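Local coordinates for protein 11R-lipoxygenase (Gersemia fruticosa, PDB 3VF1) that probably oxygenates polyunsaturated fatty acids as a calcium-dependent 11R-lipoxygenase, using a non-heme iron held in its helical catalytic domain, at residues 472-475 with 476-479. Numbering follows the deposited sequence.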
loop_
_atom_site.group_PDB
_atom_site.type_symbol
_atom_site.label_atom_id
_atom_site.label_comp_id
_atom_site.label_asym_id
_atom_site.label_seq_id
_atom_site.Cartn_x
_atom_site.Cartn_y
_atom_site.Cartn_z
ATOM N N SER A 472 -1.993 -15.440 5.825
ATOM C CA SER A 472 -0.796 -14.654 6.094
ATOM C C SER A 472 -1.122 -13.168 6.236
ATOM O O SER A 472 -0.242 -12.360 6.531
ATOM C CB SER A 472 0.243 -14.861 4.988
ATOM O OG SER A 472 -0.213 -14.352 3.745
ATOM N N TYR A 473 -2.386 -12.813 6.023
ATOM C CA TYR A 473 -2.826 -11.430 6.171
ATOM C C TYR A 473 -3.529 -11.197 7.503
ATOM O O TYR A 473 -3.785 -10.056 7.882
ATOM C CB TYR A 473 -3.736 -11.031 5.010
ATOM C CG TYR A 473 -2.971 -10.645 3.769
ATOM C CD1 TYR A 473 -2.532 -11.609 2.872
ATOM C CD2 TYR A 473 -2.676 -9.316 3.501
ATOM C CE1 TYR A 473 -1.826 -11.257 1.739
ATOM C CE2 TYR A 473 -1.971 -8.956 2.372
ATOM C CZ TYR A 473 -1.551 -9.929 1.497
ATOM O OH TYR A 473 -0.850 -9.566 0.374
ATOM N N ASP A 474 -3.838 -12.277 8.212
ATOM C CA ASP A 474 -4.352 -12.160 9.569
ATOM C C ASP A 474 -3.194 -11.784 10.480
ATOM O O ASP A 474 -2.465 -12.648 10.967
ATOM C CB ASP A 474 -4.994 -13.470 10.026
ATOM C CG ASP A 474 -5.699 -13.338 11.364
ATOM O OD1 ASP A 474 -5.280 -12.493 12.181
ATOM O OD2 ASP A 474 -6.676 -14.080 11.598
ATOM N N LEU A 475 -3.026 -10.486 10.697
ATOM C CA LEU A 475 -1.886 -9.962 11.441
ATOM C C LEU A 475 -1.689 -10.685 12.767
ATOM O O LEU A 475 -0.606 -11.193 13.054
ATOM C CB LEU A 475 -2.078 -8.468 11.698
ATOM C CG LEU A 475 -0.884 -7.731 12.302
ATOM C CD1 LEU A 475 0.264 -7.675 11.307
ATOM C CD2 LEU A 475 -1.292 -6.334 12.741
ATOM N N VAL A 476 -2.743 -10.729 13.571
ATOM C CA VAL A 476 -2.665 -11.287 14.916
ATOM C C VAL A 476 -2.126 -12.715 14.911
ATOM O O VAL A 476 -1.240 -13.054 15.694
ATOM C CB VAL A 476 -4.045 -11.280 15.604
ATOM C CG1 VAL A 476 -3.966 -11.959 16.964
ATOM C CG2 VAL A 476 -4.561 -9.855 15.747
ATOM N N LYS A 477 -2.663 -13.547 14.026
ATOM C CA LYS A 477 -2.287 -14.955 13.983
ATOM C C LYS A 477 -0.944 -15.176 13.290
ATOM O O LYS A 477 -0.250 -16.152 13.570
ATOM C CB LYS A 477 -3.385 -15.777 13.302
ATOM C CG LYS A 477 -4.657 -15.884 14.130
ATOM C CD LYS A 477 -5.762 -16.618 13.389
ATOM C CE LYS A 477 -7.073 -16.532 14.152
ATOM N NZ LYS A 477 -8.233 -16.979 13.333
ATOM N N ASP A 478 -0.575 -14.273 12.388
ATOM C CA ASP A 478 0.705 -14.383 11.698
ATOM C C ASP A 478 1.849 -14.105 12.665
ATOM O O ASP A 478 2.777 -14.902 12.788
ATOM C CB ASP A 478 0.773 -13.419 10.514
ATOM C CG ASP A 478 2.052 -13.575 9.714
ATOM O OD1 ASP A 478 2.185 -14.590 8.996
ATOM O OD2 ASP A 478 2.922 -12.683 9.797
ATOM N N LEU A 479 1.780 -12.969 13.349
ATOM C CA LEU A 479 2.786 -12.616 14.340
ATOM C C LEU A 479 2.880 -13.694 15.411
ATOM O O LEU A 479 3.953 -13.964 15.945
ATOM C CB LEU A 479 2.444 -11.277 14.992
ATOM C CG LEU A 479 2.500 -10.044 14.087
ATOM C CD1 LEU A 479 1.976 -8.825 14.821
ATOM C CD2 LEU A 479 3.918 -9.805 13.602
#
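D474 is the N-cap of helix 475-481 and meets K477 twice, once at the backbone and once along the side chain. K477 runs past the carboxylate: CB lies 3.9 Å from CG of D474, then CG, CD and CE all pass OD2 of D474, CD the nearest at 3.2 Å. NZ ends 3.7 Å from OD2 of D474 in a long salt bridge. The lysine chain is extended beyond CG and crosses the aspartate obliquely. With CG of D474 anti to its own N (chi1 -173°), OD1 turns back over the helix start and accepts a weak but nearly straight capping bond from N of K477 (3.4 Å). With an alanine at D474, the first turn would probably lose its side-chain cap and the K477 ammonium this carboxylate. Helical bonds follow, N of D478 to O of D474 (2.9 Å) and N of L479 to O of L475 (3.0 Å). One turn apart, L475 and L479 point the same way, CG of L475 lying 4.0 Å from CD1 of L479. L475 packs on F569 of helix 557-579 and on L497 and W500 of helix 491-514, while L479 reaches K493, so the short helix lies against both of these helices.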